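Local coordinates for protein glycerol Dehydrogenase (Unidentified, PDB 5XN8) that probably catalyses the NAD-dependent oxidation of glycerol to dihydroxyacetone, as a metal-dependent member of the iron-containing alcohol dehydrogenase family, at residues G9-G14 with D148-D153; D208-E213 with E231-A236; D320-V325 with Q347-I352. All coordinates share one frame; numbering follows the deposited sequence.

Contact 1: residues G9-G14 with D148-D153; sequences GKYLQG and DMVVMD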
ATOM      1  N   GLY A   9     -20.212   6.400 -37.760  1.00 29.48           N
ATOM      2  CA  GLY A   9     -20.017   7.857 -37.843  1.00 28.92           C
ATOM      3  C   GLY A   9     -20.433   8.626 -36.598  1.00 28.48           C
ATOM      4  O   GLY A   9     -19.679   9.470 -36.121  1.00 27.92           O
ATOM      5  N   LYS A  10     -21.629   8.328 -36.079  1.00 28.34           N
ATOM      6  CA  LYS A  10     -22.159   8.976 -34.872  1.00 27.42           C
ATOM      7  C   LYS A  10     -22.932   7.980 -34.016  1.00 26.87           C
ATOM      8  O   LYS A  10     -23.658   7.137 -34.539  1.00 26.72           O
ATOM      9  CB  LYS A  10     -23.084  10.145 -35.233  1.00 28.40           C
ATOM     10  CG  LYS A  10     -22.371  11.375 -35.764  1.00 29.37           C
ATOM     11  CD  LYS A  10     -23.228  12.622 -35.681  1.00 30.20           C
ATOM     12  CE  LYS A  10     -22.662  13.724 -36.560  1.00 31.27           C
ATOM     13  NZ  LYS A  10     -22.847  13.462 -38.020  1.00 31.34           N
ATOM     14  N   TYR A  11     -22.773   8.093 -32.698  1.00 25.21           N
ATOM     15  CA  TYR A  11     -23.487   7.264 -31.736  1.00 24.59           C
ATOM     16  C   TYR A  11     -24.201   8.197 -30.759  1.00 25.37           C
ATOM     17  O   TYR A  11     -23.555   8.999 -30.108  1.00 27.73           O
ATOM     18  CB  TYR A  11     -22.516   6.313 -31.042  1.00 23.00           C
ATOM     19  CG  TYR A  11     -23.098   5.587 -29.854  1.00 22.32           C
ATOM     20  CD1 TYR A  11     -23.754   4.365 -30.001  1.00 21.08           C
ATOM     21  CD2 TYR A  11     -22.982   6.116 -28.570  1.00 21.54           C
ATOM     22  CE1 TYR A  11     -24.269   3.703 -28.912  1.00 20.41           C
ATOM     23  CE2 TYR A  11     -23.525   5.469 -27.479  1.00 20.63           C
ATOM     24  CZ  TYR A  11     -24.160   4.253 -27.659  1.00 20.33           C
ATOM     25  OH  TYR A  11     -24.694   3.597 -26.569  1.00 19.36           O
ATOM     26  N   LEU A  12     -25.529   8.119 -30.704  1.00 25.21           N
ATOM     27  CA  LEU A  12     -26.347   8.996 -29.858  1.00 24.95           C
ATOM     28  C   LEU A  12     -26.997   8.181 -28.755  1.00 24.13           C
ATOM     29  O   LEU A  12     -27.434   7.051 -28.992  1.00 23.56           O
ATOM     30  CB  LEU A  12     -27.461   9.654 -30.684  1.00 26.02           C
ATOM     31  CG  LEU A  12     -27.090  10.792 -31.629  1.00 26.36           C
ATOM     32  CD1 LEU A  12     -26.341  10.286 -32.848  1.00 26.27           C
ATOM     33  CD2 LEU A  12     -28.361  11.533 -32.033  1.00 26.67           C
ATOM     34  N   GLN A  13     -27.094   8.760 -27.563  1.00 23.46           N
ATOM     35  CA  GLN A  13     -27.684   8.056 -26.425  1.00 23.15           C
ATOM     36  C   GLN A  13     -28.249   8.984 -25.358  1.00 23.03           C
ATOM     37  O   GLN A  13     -27.561   9.863 -24.886  1.00 22.87           O
ATOM     38  CB  GLN A  13     -26.650   7.132 -25.789  1.00 22.65           C
ATOM     39  CG  GLN A  13     -27.198   6.318 -24.628  1.00 22.52           C
ATOM     40  CD  GLN A  13     -26.099   5.611 -23.883  1.00 22.43           C
ATOM     41  OE1 GLN A  13     -25.304   4.889 -24.485  1.00 22.80           O
ATOM     42  NE2 GLN A  13     -26.013   5.844 -22.569  1.00 21.78           N
ATOM     43  N   GLY A  14     -29.491   8.732 -24.956  1.00 23.46           N
ATOM     44  CA  GLY A  14     -30.129   9.479 -23.870  1.00 23.93           C
ATOM     45  C   GLY A  14     -31.638   9.321 -23.872  1.00 24.61           C
ATOM     46  O   GLY A  14     -32.192   8.618 -24.721  1.00 24.32           O
ATOM     47  N   ASP A 148     -24.174   4.622 -40.255  1.00 28.00           N
ATOM     48  CA  ASP A 148     -23.856   6.040 -40.199  1.00 28.95           C
ATOM     49  C   ASP A 148     -24.313   6.662 -38.880  1.00 28.85           C
ATOM     50  O   ASP A 148     -23.654   7.570 -38.373  1.00 26.89           O
ATOM     51  CB  ASP A 148     -24.429   6.773 -41.417  1.00 29.72           C
ATOM     52  CG  ASP A 148     -23.887   6.214 -42.734  1.00 30.64           C
ATOM     53  OD1 ASP A 148     -24.325   5.098 -43.122  1.00 30.57           O
ATOM     54  OD2 ASP A 148     -23.014   6.882 -43.358  1.00 29.61           O
ATOM     55  N   MET A 149     -25.412   6.151 -38.314  1.00 29.27           N
ATOM     56  CA  MET A 149     -25.876   6.566 -36.988  1.00 29.86           C
ATOM     57  C   MET A 149     -26.370   5.384 -36.164  1.00 30.44           C
ATOM     58  O   MET A 149     -26.955   4.440 -36.711  1.00 30.67           O
ATOM     59  CB  MET A 149     -27.008   7.576 -37.108  1.00 31.39           C
ATOM     60  CG  MET A 149     -26.574   8.960 -37.542  1.00 31.20           C
ATOM     61  SD  MET A 149     -28.003  10.070 -37.642  1.00 34.21           S
ATOM     62  CE  MET A 149     -28.337  10.314 -35.907  1.00 33.82           C
ATOM     63  N   VAL A 150     -26.130   5.453 -34.851  1.00 28.89           N
ATOM     64  CA  VAL A 150     -26.644   4.490 -33.878  1.00 28.40           C
ATOM     65  C   VAL A 150     -27.345   5.299 -32.791  1.00 28.79           C
ATOM     66  O   VAL A 150     -26.711   6.109 -32.130  1.00 29.12           O
ATOM     67  CB  VAL A 150     -25.519   3.643 -33.241  1.00 27.58           C
ATOM     68  CG1 VAL A 150     -26.075   2.724 -32.154  1.00 26.83           C
ATOM     69  CG2 VAL A 150     -24.770   2.838 -34.304  1.00 27.11           C
ATOM     70  N   VAL A 151     -28.648   5.076 -32.613  1.00 29.01           N
ATOM     71  CA  VAL A 151     -29.470   5.903 -31.736  1.00 28.92           C
ATOM     72  C   VAL A 151     -30.084   5.046 -30.631  1.00 28.60           C
ATOM     73  O   VAL A 151     -30.886   4.145 -30.902  1.00 30.26           O
ATOM     74  CB  VAL A 151     -30.576   6.627 -32.528  1.00 29.90           C
ATOM     75  CG1 VAL A 151     -31.247   7.692 -31.666  1.00 30.09           C
ATOM     76  CG2 VAL A 151     -29.996   7.253 -33.795  1.00 30.46           C
ATOM     77  N   MET A 152     -29.718   5.349 -29.387  1.00 27.15           N
ATOM     78  CA  MET A 152     -30.112   4.564 -28.229  1.00 27.12           C
ATOM     79  C   MET A 152     -31.026   5.410 -27.351  1.00 26.21           C
ATOM     80  O   MET A 152     -30.561   6.286 -26.627  1.00 25.64           O
ATOM     81  CB  MET A 152     -28.864   4.132 -27.451  1.00 27.45           C
ATOM     82  CG  MET A 152     -27.797   3.443 -28.294  1.00 27.06           C
ATOM     83  SD  MET A 152     -28.328   1.847 -28.943  1.00 26.82           S
ATOM     84  CE  MET A 152     -28.333   0.846 -27.467  1.00 26.91           C
ATOM     85  N   ASP A 153     -32.332   5.166 -27.446  1.00 26.33           N
ATOM     86  CA  ASP A 153     -33.299   5.842 -26.593  1.00 26.39           C
ATOM     87  C   ASP A 153     -33.425   5.029 -25.320  1.00 25.52           C
ATOM     88  O   ASP A 153     -34.073   3.973 -25.300  1.00 25.55           O
ATOM     89  CB  ASP A 153     -34.665   5.998 -27.284  1.00 27.25           C
ATOM     90  CG  ASP A 153     -35.601   6.941 -26.522  1.00 27.39           C
ATOM     91  OD1 ASP A 153     -35.521   7.007 -25.277  1.00 27.77           O
ATOM     92  OD2 ASP A 153     -36.409   7.627 -27.171  1.00 27.54           O
TER

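Contact 2: residues D208-E213 with E231-A236; sequences DTLLAE and ERIIEA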
ATOM      1  N   ASP A 208     -14.663  -3.120 -16.823  1.00 24.04           N
ATOM      2  CA  ASP A 208     -14.663  -2.384 -15.542  1.00 23.56           C
ATOM      3  C   ASP A 208     -15.999  -1.701 -15.275  1.00 22.50           C
ATOM      4  O   ASP A 208     -16.407  -1.557 -14.123  1.00 21.14           O
ATOM      5  CB  ASP A 208     -13.545  -1.324 -15.486  1.00 24.40           C
ATOM      6  CG  ASP A 208     -12.140  -1.932 -15.531  1.00 26.07           C
ATOM      7  OD1 ASP A 208     -11.929  -3.070 -15.041  1.00 25.64           O
ATOM      8  OD2 ASP A 208     -11.233  -1.253 -16.060  1.00 27.61           O
ATOM      9  N   THR A 209     -16.654  -1.249 -16.338  1.00 22.46           N
ATOM     10  CA  THR A 209     -17.980  -0.632 -16.247  1.00 22.27           C
ATOM     11  C   THR A 209     -19.042  -1.650 -15.817  1.00 21.73           C
ATOM     12  O   THR A 209     -19.881  -1.337 -14.983  1.00 21.83           O
ATOM     13  CB  THR A 209     -18.384   0.040 -17.577  1.00 21.43           C
ATOM     14  OG1 THR A 209     -17.404   1.015 -17.929  1.00 21.64           O
ATOM     15  CG2 THR A 209     -19.734   0.726 -17.468  1.00 20.90           C
ATOM     16  N   LEU A 210     -18.998  -2.861 -16.360  1.00 22.92           N
ATOM     17  CA  LEU A 210     -19.922  -3.926 -15.912  1.00 22.92           C
ATOM     18  C   LEU A 210     -19.797  -4.186 -14.412  1.00 23.58           C
ATOM     19  O   LEU A 210     -20.807  -4.238 -13.716  1.00 26.79           O
ATOM     20  CB  LEU A 210     -19.696  -5.231 -16.657  1.00 22.90           C
ATOM     21  CG  LEU A 210     -20.077  -5.300 -18.124  1.00 22.70           C
ATOM     22  CD1 LEU A 210     -19.640  -6.624 -18.726  1.00 22.58           C
ATOM     23  CD2 LEU A 210     -21.563  -5.105 -18.309  1.00 23.65           C
ATOM     24  N   LEU A 211     -18.569  -4.311 -13.918  1.00 22.84           N
ATOM     25  CA  LEU A 211     -18.324  -4.554 -12.496  1.00 22.47           C
ATOM     26  C   LEU A 211     -18.752  -3.374 -11.622  1.00 23.14           C
ATOM     27  O   LEU A 211     -19.348  -3.563 -10.561  1.00 24.31           O
ATOM     28  CB  LEU A 211     -16.851  -4.889 -12.237  1.00 22.19           C
ATOM     29  CG  LEU A 211     -16.260  -6.103 -12.980  1.00 22.20           C
ATOM     30  CD1 LEU A 211     -14.796  -6.271 -12.566  1.00 21.78           C
ATOM     31  CD2 LEU A 211     -17.071  -7.392 -12.769  1.00 21.90           C
ATOM     32  N   ALA A 212     -18.472  -2.159 -12.079  1.00 22.51           N
ATOM     33  CA  ALA A 212     -18.834  -0.964 -11.334  1.00 22.46           C
ATOM     34  C   ALA A 212     -20.339  -0.673 -11.357  1.00 22.06           C
ATOM     35  O   ALA A 212     -20.921  -0.352 -10.327  1.00 21.46           O
ATOM     36  CB  ALA A 212     -18.059   0.232 -11.870  1.00 22.55           C
ATOM     37  N   GLU A 213     -20.949  -0.778 -12.538  1.00 22.28           N
ATOM     38  CA  GLU A 213     -22.307  -0.279 -12.787  1.00 23.38           C
ATOM     39  C   GLU A 213     -23.375  -1.348 -13.023  1.00 23.27           C
ATOM     40  O   GLU A 213     -24.557  -1.031 -13.008  1.00 24.40           O
ATOM     41  CB  GLU A 213     -22.296   0.646 -14.018  1.00 24.47           C
ATOM     42  CG  GLU A 213     -21.245   1.754 -13.993  1.00 24.62           C
ATOM     43  CD  GLU A 213     -21.443   2.791 -12.900  1.00 25.16           C
ATOM     44  OE1 GLU A 213     -22.576   2.945 -12.418  1.00 26.31           O
ATOM     45  OE2 GLU A 213     -20.451   3.473 -12.541  1.00 26.62           O
ATOM     46  N   GLU A 231     -27.393   4.145 -18.087  1.00 28.49           N
ATOM     47  CA  GLU A 231     -26.794   4.856 -19.224  1.00 29.55           C
ATOM     48  C   GLU A 231     -25.378   4.344 -19.481  1.00 27.10           C
ATOM     49  O   GLU A 231     -25.012   4.131 -20.629  1.00 26.66           O
ATOM     50  CB  GLU A 231     -26.759   6.378 -18.972  1.00 31.29           C
ATOM     51  CG  GLU A 231     -28.124   7.061 -18.891  1.00 32.91           C
ATOM     52  CD  GLU A 231     -28.732   7.454 -20.237  1.00 35.10           C
ATOM     53  OE1 GLU A 231     -27.993   7.644 -21.218  1.00 38.51           O
ATOM     54  OE2 GLU A 231     -29.973   7.606 -20.303  1.00 34.16           O
ATOM     55  N   ARG A 232     -24.603   4.140 -18.408  1.00 25.77           N
ATOM     56  CA  ARG A 232     -23.228   3.624 -18.515  1.00 24.69           C
ATOM     57  C   ARG A 232     -23.205   2.193 -19.053  1.00 23.71           C
ATOM     58  O   ARG A 232     -22.338   1.845 -19.858  1.00 23.41           O
ATOM     59  CB  ARG A 232     -22.495   3.650 -17.166  1.00 24.57           C
ATOM     60  CG  ARG A 232     -22.348   4.998 -16.480  1.00 24.92           C
ATOM     61  CD  ARG A 232     -21.428   5.954 -17.215  1.00 24.23           C
ATOM     62  NE  ARG A 232     -21.432   7.282 -16.581  1.00 24.22           N
ATOM     63  CZ  ARG A 232     -20.743   7.630 -15.484  1.00 23.30           C
ATOM     64  NH1 ARG A 232     -19.961   6.754 -14.841  1.00 22.81           N
ATOM     65  NH2 ARG A 232     -20.836   8.868 -15.018  1.00 22.23           N
ATOM     66  N   ILE A 233     -24.147   1.374 -18.593  1.00 22.81           N
ATOM     67  CA  ILE A 233     -24.246  -0.026 -19.019  1.00 22.33           C
ATOM     68  C   ILE A 233     -24.755  -0.170 -20.449  1.00 22.52           C
ATOM     69  O   ILE A 233     -24.295  -1.048 -21.168  1.00 21.94           O
ATOM     70  CB  ILE A 233     -25.093  -0.860 -18.012  1.00 22.12           C
ATOM     71  CG1 ILE A 233     -24.295  -1.068 -16.717  1.00 21.78           C
ATOM     72  CG2 ILE A 233     -25.545  -2.207 -18.588  1.00 21.90           C
ATOM     73  CD1 ILE A 233     -23.142  -2.050 -16.809  1.00 21.26           C
ATOM     74  N   ILE A 234     -25.699   0.676 -20.859  1.00 24.59           N
ATOM     75  CA  ILE A 234     -26.153   0.711 -22.261  1.00 25.04           C
ATOM     76  C   ILE A 234     -25.002   1.090 -23.206  1.00 27.04           C
ATOM     77  O   ILE A 234     -24.912   0.559 -24.317  1.00 30.78           O
ATOM     78  CB  ILE A 234     -27.365   1.657 -22.447  1.00 24.57           C
ATOM     79  CG1 ILE A 234     -28.610   1.047 -21.795  1.00 24.16           C
ATOM     80  CG2 ILE A 234     -27.654   1.921 -23.926  1.00 24.18           C
ATOM     81  CD1 ILE A 234     -29.756   2.027 -21.622  1.00 24.14           C
ATOM     82  N   GLU A 235     -24.134   1.999 -22.775  1.00 27.84           N
ATOM     83  CA  GLU A 235     -22.959   2.383 -23.564  1.00 27.93           C
ATOM     84  C   GLU A 235     -21.931   1.253 -23.590  1.00 27.86           C
ATOM     85  O   GLU A 235     -21.358   0.959 -24.642  1.00 26.96           O
ATOM     86  CB  GLU A 235     -22.316   3.647 -23.000  1.00 27.81           C
ATOM     87  CG  GLU A 235     -21.255   4.252 -23.918  1.00 27.75           C
ATOM     88  CD  GLU A 235     -20.365   5.275 -23.245  1.00 27.68           C
ATOM     89  OE1 GLU A 235     -20.792   5.859 -22.232  1.00 26.59           O
ATOM     90  OE2 GLU A 235     -19.227   5.498 -23.740  1.00 28.34           O
ATOM     91  N   ALA A 236     -21.689   0.652 -22.425  1.00 27.59           N
ATOM     92  CA  ALA A 236     -20.840  -0.533 -22.321  1.00 28.07           C
ATOM     93  C   ALA A 236     -21.319  -1.647 -23.251  1.00 27.68           C
ATOM     94  O   ALA A 236     -20.536  -2.186 -24.036  1.00 29.26           O
ATOM     95  CB  ALA A 236     -20.793  -1.032 -20.881  1.00 27.67           C
TER

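Contact 3: residues D320-V325 with Q347-I352; sequences DKIAAV and QVHAAI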
ATOM      1  N   ASP A 320     -20.713 -36.795 -24.069  1.00 32.69           N
ATOM      2  CA  ASP A 320     -20.869 -36.871 -25.522  1.00 32.52           C
ATOM      3  C   ASP A 320     -21.242 -35.508 -26.138  1.00 31.31           C
ATOM      4  O   ASP A 320     -20.681 -35.120 -27.168  1.00 31.80           O
ATOM      5  CB  ASP A 320     -21.907 -37.941 -25.897  1.00 33.26           C
ATOM      6  CG  ASP A 320     -21.801 -38.408 -27.358  1.00 34.84           C
ATOM      7  OD1 ASP A 320     -20.880 -37.955 -28.082  1.00 34.98           O
ATOM      8  OD2 ASP A 320     -22.664 -39.222 -27.788  1.00 34.55           O
ATOM      9  N   LYS A 321     -22.173 -34.788 -25.505  1.00 29.81           N
ATOM     10  CA  LYS A 321     -22.631 -33.492 -26.022  1.00 28.45           C
ATOM     11  C   LYS A 321     -21.562 -32.404 -25.966  1.00 27.60           C
ATOM     12  O   LYS A 321     -21.468 -31.588 -26.888  1.00 27.43           O
ATOM     13  CB  LYS A 321     -23.876 -33.015 -25.278  1.00 27.85           C
ATOM     14  CG  LYS A 321     -25.125 -33.805 -25.621  1.00 28.31           C
ATOM     15  CD  LYS A 321     -26.297 -33.358 -24.772  1.00 27.78           C
ATOM     16  CE  LYS A 321     -27.501 -34.258 -24.939  1.00 28.57           C
ATOM     17  NZ  LYS A 321     -28.514 -33.966 -23.895  1.00 28.44           N
ATOM     18  N   ILE A 322     -20.785 -32.371 -24.886  1.00 26.94           N
ATOM     19  CA  ILE A 322     -19.697 -31.401 -24.753  1.00 27.05           C
ATOM     20  C   ILE A 322     -18.551 -31.725 -25.707  1.00 27.34           C
ATOM     21  O   ILE A 322     -17.888 -30.810 -26.196  1.00 27.64           O
ATOM     22  CB  ILE A 322     -19.217 -31.266 -23.278  1.00 27.09           C
ATOM     23  CG1 ILE A 322     -20.334 -30.657 -22.421  1.00 27.21           C
ATOM     24  CG2 ILE A 322     -17.948 -30.416 -23.159  1.00 26.17           C
ATOM     25  CD1 ILE A 322     -20.873 -29.326 -22.920  1.00 27.17           C
ATOM     26  N   ALA A 323     -18.332 -33.011 -25.991  1.00 27.68           N
ATOM     27  CA  ALA A 323     -17.359 -33.414 -27.013  1.00 27.41           C
ATOM     28  C   ALA A 323     -17.766 -32.881 -28.380  1.00 27.49           C
ATOM     29  O   ALA A 323     -16.931 -32.336 -29.103  1.00 28.56           O
ATOM     30  CB  ALA A 323     -17.197 -34.923 -27.055  1.00 27.69           C
ATOM     31  N   ALA A 324     -19.045 -33.021 -28.725  1.00 27.11           N
ATOM     32  CA  ALA A 324     -19.576 -32.478 -29.988  1.00 27.02           C
ATOM     33  C   ALA A 324     -19.508 -30.944 -30.054  1.00 26.73           C
ATOM     34  O   ALA A 324     -19.176 -30.389 -31.103  1.00 26.55           O
ATOM     35  CB  ALA A 324     -21.002 -32.957 -30.214  1.00 27.40           C
ATOM     36  N   VAL A 325     -19.833 -30.275 -28.943  1.00 26.17           N
ATOM     37  CA  VAL A 325     -19.703 -28.810 -28.811  1.00 26.46           C
ATOM     38  C   VAL A 325     -18.242 -28.371 -28.956  1.00 26.58           C
ATOM     39  O   VAL A 325     -17.962 -27.336 -29.549  1.00 25.56           O
ATOM     40  CB  VAL A 325     -20.283 -28.302 -27.462  1.00 26.07           C
ATOM     41  CG1 VAL A 325     -19.878 -26.868 -27.148  1.00 25.05           C
ATOM     42  CG2 VAL A 325     -21.801 -28.417 -27.467  1.00 26.97           C
ATOM     43  N   GLN A 347      -9.056 -29.930 -25.294  1.00 30.78           N
ATOM     44  CA  GLN A 347      -8.797 -28.898 -24.286  1.00 29.72           C
ATOM     45  C   GLN A 347      -9.973 -27.913 -24.135  1.00 26.93           C
ATOM     46  O   GLN A 347     -10.102 -27.291 -23.078  1.00 26.18           O
ATOM     47  CB  GLN A 347      -7.440 -28.212 -24.508  1.00 29.71           C
ATOM     48  CG  GLN A 347      -7.445 -26.800 -25.065  1.00 31.35           C
ATOM     49  CD  GLN A 347      -6.036 -26.252 -25.289  1.00 33.58           C
ATOM     50  OE1 GLN A 347      -5.095 -27.012 -25.604  1.00 37.86           O
ATOM     51  NE2 GLN A 347      -5.869 -24.919 -25.148  1.00 30.78           N
ATOM     52  N   VAL A 348     -10.813 -27.773 -25.165  1.00 24.95           N
ATOM     53  CA  VAL A 348     -12.103 -27.058 -25.019  1.00 23.69           C
ATOM     54  C   VAL A 348     -13.132 -27.902 -24.226  1.00 22.92           C
ATOM     55  O   VAL A 348     -13.863 -27.363 -23.400  1.00 22.21           O
ATOM     56  CB  VAL A 348     -12.677 -26.603 -26.395  1.00 23.41           C
ATOM     57  CG1 VAL A 348     -14.142 -26.170 -26.324  1.00 22.68           C
ATOM     58  CG2 VAL A 348     -11.846 -25.466 -26.956  1.00 23.14           C
ATOM     59  N   HIS A 349     -13.196 -29.204 -24.498  1.00 23.03           N
ATOM     60  CA  HIS A 349     -14.030 -30.140 -23.724  1.00 22.46           C
ATOM     61  C   HIS A 349     -13.644 -30.039 -22.238  1.00 21.64           C
ATOM     62  O   HIS A 349     -14.501 -29.826 -21.382  1.00 21.43           O
ATOM     63  CB  HIS A 349     -13.857 -31.566 -24.290  1.00 23.17           C
ATOM     64  CG  HIS A 349     -14.478 -32.663 -23.472  1.00 23.14           C
ATOM     65  ND1 HIS A 349     -13.810 -33.295 -22.448  1.00 23.00           N
ATOM     66  CD2 HIS A 349     -15.672 -33.296 -23.592  1.00 23.65           C
ATOM     67  CE1 HIS A 349     -14.580 -34.244 -21.941  1.00 24.28           C
ATOM     68  NE2 HIS A 349     -15.723 -34.259 -22.610  1.00 24.08           N
ATOM     69  N   ALA A 350     -12.346 -30.137 -21.974  1.00 20.99           N
ATOM     70  CA  ALA A 350     -11.766 -29.982 -20.635  1.00 20.59           C
ATOM     71  C   ALA A 350     -12.175 -28.701 -19.927  1.00 20.61           C
ATOM     72  O   ALA A 350     -12.594 -28.717 -18.760  1.00 21.04           O
ATOM     73  CB  ALA A 350     -10.248 -30.040 -20.724  1.00 20.22           C
ATOM     74  N   ALA A 351     -12.039 -27.585 -20.636  1.00 21.09           N
ATOM     75  CA  ALA A 351     -12.351 -26.282 -20.074  1.00 20.83           C
ATOM     76  C   ALA A 351     -13.832 -26.154 -19.719  1.00 21.24           C
ATOM     77  O   ALA A 351     -14.171 -25.677 -18.634  1.00 21.28           O
ATOM     78  CB  ALA A 351     -11.938 -25.188 -21.038  1.00 20.40           C
ATOM     79  N   ILE A 352     -14.704 -26.598 -20.621  1.00 21.92           N
ATOM     80  CA  ILE A 352     -16.156 -26.531 -20.406  1.00 23.44           C
ATOM     81  C   ILE A 352     -16.582 -27.340 -19.165  1.00 24.22           C
ATOM     82  O   ILE A 352     -17.365 -26.843 -18.349  1.00 25.53           O
ATOM     83  CB  ILE A 352     -16.937 -26.964 -21.680  1.00 24.45           C
ATOM     84  CG1 ILE A 352     -16.782 -25.897 -22.771  1.00 25.16           C
ATOM     85  CG2 ILE A 352     -18.420 -27.192 -21.396  1.00 24.78           C
ATOM     86  CD1 ILE A 352     -17.056 -26.407 -24.177  1.00 26.18           C
TER

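Contact 1: residues G9-G14 with D148-D153
The Tyr-11 ring leans across to the neighbouring strand, its CD1 and CE1 side meeting Val-150 and Met-152 on one face of the sheet. With CG anti to the backbone N (chi1 169°), the ring is carried across the strand pair: CD1 lies 3.6 Å from CG1 of Val-150, while CE1 and the hydroxyl end reach CG of Met-152. The ring is oblique to both partners. A long aromatic suits this place because its apolar flank covers the aliphatic neighbours and its OH still finds Gln-13 two residues on, donating to OE1 at 2.5 Å in the plane of that carbonyl. Gln-13, extended on the same face, also rests its CG on CB of Met-152, and its NE2 bonds to the backbone O of Glu-231. On the other face, Leu-12 CD1 touches the Met-149 methyl CE at 3.7 Å, the flexible thioether bending at its last torsion to meet the branched leucine; Phe-21 and Tyr-24 pack against both.

Strands 10-14 and 149-153 run parallel, 7° apart, and five backbone hydrogen bonds join the segments. The bond from Leu-12 N to Val-150 O, 2.7 Å long, is nearly straight at 174°. On their other edge Lys-10 to Gln-13 pair, antiparallel, with a strand of the second subunit, and Lys-10 NZ bonds to Pro-144 O of that subunit. The chemistry thus combines a regular backbone ladder with mainly apolar packing on both faces, while Tyr-11 OH is tied to Gln-13, whose NE2 in turn is bonded to helix 228-247.

Contact 2: residues D208-E213 with E231-A236
Helices 197-223 and 228-247 run nearly antiparallel here: the short segments 208-213 and 231-236 have axes 9.5 Å apart at closest approach and a signed crossing angle of -155°. By CA position Thr-209 pairs with Ala-236 and Glu-213 with Ile-233, one turn apart on each helix. Thr-209 turns its methyl into the interface, CG2 anti to the backbone N, where it meets Arg-232 O at 3.7 Å and Ala-236 CB at 4.0 Å; OG1 is hydrogen-bonded to Leu-205 O in its own helix. The short threonine and alanine side chains suit this methyl-to-methyl meeting.

Ile-233 fills the middle. Its CD1 meets Leu-210 CD2 at 3.8 Å, the two side chains crossing at about a right angle, and its CG1 lies against Glu-213 CB at 3.8 Å. Glu-213 uses its aliphatic part again where CG packs on CB of Arg-232. Their charged ends stay 4.0 Å apart, OE2 to NH1, beyond a salt bridge; Arg-232 is paired instead with Asp-228 and with Glu-197 of the second subunit, and Glu-213 OE1 bonds to Asn-287 of the third subunit. Leu-210 and Ile-233 also reach Met-169 of helix 162-185, the helix that carries the zinc ligand Asp-171. This is an antiparallel helical hairpin in the all-helical, metal-binding part of an iron-containing alcohol dehydrogenase fold, with an apolar side facing the helix core and a charged side facing neighbouring subunits.

Contact 3: residues D320-V325 with Q347-I352
His-349 reaches across to Ala-323 because its CG stands anti to the backbone N (chi1 171°), which brings the end of the imidazole up to helix 318-329. Ile-322 and Ile-352 likewise hold CG2 anti to N, with CG1 beside it, and these methyls converge between the helices. Ile-322 CD1 lies 3.6 Å from Ile-352 CG2, and the Ile-322 CG2 methyl is wedged between that same atom and the ring carbon CD2 of His-349, 3.7 Å away. The branched isoleucines suit this buried spot, since each offers a methyl in two directions. Ile-352 sends its other arm to Val-325, with CD1 4.1 Å from CG1.

At the histidine edge, Ala-323 N lies close to the ring plane, 3.6 Å from CD2; this is packing, and the small alanine leaves room for the ring. The polar end is served elsewhere, as NE2 is hydrogen-bonded to OD1 of Asp-319, just before segment 320-325, which ties the two helices together.

The segments cross at 128°, with axes 8.7 Å apart. Phe-260 of helix 252-260 packs on Ile-322 and Val-325, Ile-256 of that helix and Phe-277 of helix 271-285 cover Ile-352, and Val-225 of the fourth subunit lies against His-349.

In the fold
The three contacts come in sequence along the chain, without overlap. Contact 1 joins the strand at the edge of this chain's parallel sheet to its neighbour in the N-terminal, probably NAD-binding, part; contacts 2 and 3 pair helices in the helical part that follows. Contacts 1 and 2 lie about 17 Å apart between centres and touch, Tyr-11 packing on Glu-235 and Met-152 on Ile-234. Contact 3 is remote, its centre about 40 Å from that of contact 1 and 32 Å from that of contact 2; it meets the fourth subunit. Contact 1 thus continues the sheet into the second subunit, which contact 2 also meets, while helix 228-247 joins the sheet-bearing part to the helical part that holds the zinc.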